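Local coordinates for SnoaL-like domain-containing protein (Silicibacter pomeroyi, PDB 3FLJ) that is of unknown function but adopts the cystatin-like fold of the SnoaL-like family and assembles as a dimer, at residues V122-P126 with Y127-G131. Residues are numbered along the deposited sequence; the frame is centred on the assembly and turned at random.
Sequences VVMRP and YKTVG
The strand-to-helix turn of a SnoaL-like, cystatin-like fold is made where Pro126, at the N-cap position after strand 117-125, meets the first turn of helix 127-143. Its carbonyl O accepts the first helical bond from Val130 N, 3.2 Å long and nearly straight at 163°, while Thr129 N adds a weak one. A proline suits this place: its ring nitrogen has no hydrogen to donate, so the chain can leave the strand's ladder of bonds, and its cis peptide bond turns the chain sharply. Pro126 CG lies 3.3 Å from Thr129 OG1, whose hydroxyl is hydrogen-bonded to Asp102 O of strand 101-111; with chi1 -49°, OG1 sits beside its own backbone N and faces the ring. An alanine here, without CG and CD, would probably leave Thr129 less covered on that side and make the cis peptide bond hard to keep. The side chains of selenomethionine Met124 and Val130 run antiparallel past each other, Met124 CB 3.6 Å from Val130 CG2. The guanidinium of Arg125 forms a salt bridge with Glu121 and a hydrogen bond with Pro51 O, both of the second subunit. Residues 127-131 run at 122° to strand 122-125, turning partly back in a tight beta-alpha connection of this alpha+beta fold.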
ATOM      1  N   VAL A 122      -0.415   3.615  -6.415  1.00 43.47           N
ATOM      2  CA  VAL A 122      -1.230   2.534  -5.848  1.00 43.72           C
ATOM      3  C   VAL A 122      -0.368   1.339  -5.439  1.00 44.29           C
ATOM      4  O   VAL A 122       0.409   0.826  -6.246  1.00 44.09           O
ATOM      5  CB  VAL A 122      -2.340   2.090  -6.815  1.00 43.38           C
ATOM      6  CG1 VAL A 122      -3.210   0.940  -6.197  1.00 40.78           C
ATOM      7  CG2 VAL A 122      -3.223   3.268  -7.203  1.00 43.24           C
ATOM      8  N   VAL A 123      -0.514   0.919  -4.178  1.00 44.13           N
ATOM      9  CA  VAL A 123       0.152  -0.276  -3.608  1.00 44.42           C
ATOM     10  C   VAL A 123      -0.975  -1.240  -3.195  1.00 44.99           C
ATOM     11  O   VAL A 123      -2.046  -0.789  -2.792  1.00 45.81           O
ATOM     12  CB  VAL A 123       1.116   0.071  -2.426  1.00 45.38           C
ATOM     13  CG1 VAL A 123       2.347   0.822  -2.932  1.00 45.17           C
ATOM     14  CG2 VAL A 123       0.436   0.897  -1.350  1.00 43.81           C
HETATM   15  N   MSE A 124      -0.745  -2.549  -3.335  1.00 45.14           N
HETATM   16  CA  MSE A 124      -1.753  -3.576  -3.055  1.00 46.31           C
HETATM   17  C   MSE A 124      -1.209  -4.881  -2.507  1.00 44.92           C
HETATM   18  O   MSE A 124       0.006  -5.123  -2.511  1.00 46.00           O
HETATM   19  CB  MSE A 124      -2.523  -3.922  -4.351  1.00 46.27           C
HETATM   20  CG  MSE A 124      -3.666  -3.035  -4.689  1.00 55.18           C
HETATM   21 SE   MSE A 124      -4.499  -3.726  -6.337  0.75 52.48          SE
HETATM   22  CE  MSE A 124      -5.134  -5.413  -5.893  1.00 57.41           C
ATOM     23  N   ARG A 125      -2.158  -5.696  -2.027  1.00 43.87           N
ATOM     24  CA  ARG A 125      -1.949  -7.089  -1.602  1.00 43.68           C
ATOM     25  C   ARG A 125      -3.236  -7.881  -1.933  1.00 43.07           C
ATOM     26  O   ARG A 125      -4.302  -7.265  -2.043  1.00 42.45           O
ATOM     27  CB  ARG A 125      -1.650  -7.176  -0.099  1.00 42.74           C
ATOM     28  CG  ARG A 125      -2.796  -6.749   0.823  1.00 43.84           C
ATOM     29  CD  ARG A 125      -2.414  -6.774   2.295  1.00 43.10           C
ATOM     30  NE  ARG A 125      -2.077  -8.137   2.719  1.00 43.70           N
ATOM     31  CZ  ARG A 125      -2.931  -9.074   3.161  1.00 43.34           C
ATOM     32  NH1 ARG A 125      -4.212  -8.821   3.452  1.00 44.40           N
ATOM     33  NH2 ARG A 125      -2.458 -10.285   3.450  1.00 43.90           N
ATOM     34  N   PRO A 126      -3.150  -9.212  -2.110  1.00 42.60           N
ATOM     35  CA  PRO A 126      -1.997 -10.099  -2.162  1.00 42.46           C
ATOM     36  C   PRO A 126      -1.452 -10.181  -3.605  1.00 42.33           C
ATOM     37  O   PRO A 126      -2.135  -9.745  -4.551  1.00 42.73           O
ATOM     38  CB  PRO A 126      -2.594 -11.434  -1.731  1.00 42.42           C
ATOM     39  CG  PRO A 126      -3.948 -11.410  -2.373  1.00 44.78           C
ATOM     40  CD  PRO A 126      -4.405  -9.986  -2.202  1.00 42.62           C
ATOM     41  N   TYR A 127      -0.261 -10.759  -3.753  1.00 42.57           N
ATOM     42  CA  TYR A 127       0.422 -10.951  -5.062  1.00 43.19           C
ATOM     43  C   TYR A 127      -0.483 -11.522  -6.176  1.00 43.09           C
ATOM     44  O   TYR A 127      -0.588 -10.915  -7.243  1.00 42.36           O
ATOM     45  CB  TYR A 127       1.670 -11.833  -4.862  1.00 42.49           C
ATOM     46  CG  TYR A 127       2.450 -12.239  -6.094  1.00 42.62           C
ATOM     47  CD1 TYR A 127       3.328 -11.345  -6.726  1.00 43.09           C
ATOM     48  CD2 TYR A 127       2.356 -13.548  -6.610  1.00 42.58           C
ATOM     49  CE1 TYR A 127       4.083 -11.741  -7.856  1.00 40.01           C
ATOM     50  CE2 TYR A 127       3.111 -13.952  -7.748  1.00 42.99           C
ATOM     51  CZ  TYR A 127       3.974 -13.035  -8.353  1.00 43.88           C
ATOM     52  OH  TYR A 127       4.717 -13.365  -9.459  1.00 41.88           O
ATOM     53  N   LYS A 128      -1.174 -12.627  -5.878  1.00 43.30           N
ATOM     54  CA  LYS A 128      -2.062 -13.325  -6.849  1.00 43.80           C
ATOM     55  C   LYS A 128      -3.194 -12.435  -7.414  1.00 42.80           C
ATOM     56  O   LYS A 128      -3.496 -12.506  -8.614  1.00 41.04           O
ATOM     57  CB  LYS A 128      -2.630 -14.606  -6.222  1.00 44.35           C
ATOM     58  CG  LYS A 128      -3.376 -15.561  -7.145  1.00 46.65           C
ATOM     59  CD  LYS A 128      -3.991 -16.770  -6.402  1.00 48.59           C
ATOM     60  CE  LYS A 128      -2.927 -17.689  -5.781  1.00 56.68           C
ATOM     61  NZ  LYS A 128      -3.470 -18.991  -5.245  1.00 60.00           N
ATOM     62  N   THR A 129      -3.794 -11.604  -6.556  1.00 41.28           N
ATOM     63  CA  THR A 129      -4.873 -10.679  -6.964  1.00 42.11           C
ATOM     64  C   THR A 129      -4.323  -9.540  -7.841  1.00 42.70           C
ATOM     65  O   THR A 129      -5.001  -9.119  -8.790  1.00 44.23           O
ATOM     66  CB  THR A 129      -5.651 -10.123  -5.764  1.00 42.05           C
ATOM     67  OG1 THR A 129      -6.019 -11.211  -4.898  1.00 37.37           O
ATOM     68  CG2 THR A 129      -6.910  -9.385  -6.220  1.00 38.16           C
ATOM     69  N   VAL A 130      -3.119  -9.048  -7.520  1.00 42.43           N
ATOM     70  CA  VAL A 130      -2.432  -8.037  -8.349  1.00 42.61           C
ATOM     71  C   VAL A 130      -2.152  -8.618  -9.755  1.00 42.85           C
ATOM     72  O   VAL A 130      -2.321  -7.911 -10.741  1.00 43.71           O
ATOM     73  CB  VAL A 130      -1.154  -7.465  -7.671  1.00 42.90           C
ATOM     74  CG1 VAL A 130      -0.402  -6.516  -8.622  1.00 40.60           C
ATOM     75  CG2 VAL A 130      -1.522  -6.714  -6.324  1.00 39.57           C
ATOM     76  N   GLY A 131      -1.736  -9.888  -9.829  1.00 42.91           N
ATOM     77  CA  GLY A 131      -1.550 -10.611 -11.111  1.00 43.14           C
ATOM     78  C   GLY A 131      -2.828 -10.656 -11.945  1.00 43.65           C
ATOM     79  O   GLY A 131      -2.796 -10.402 -13.159  1.00 44.41           O
TER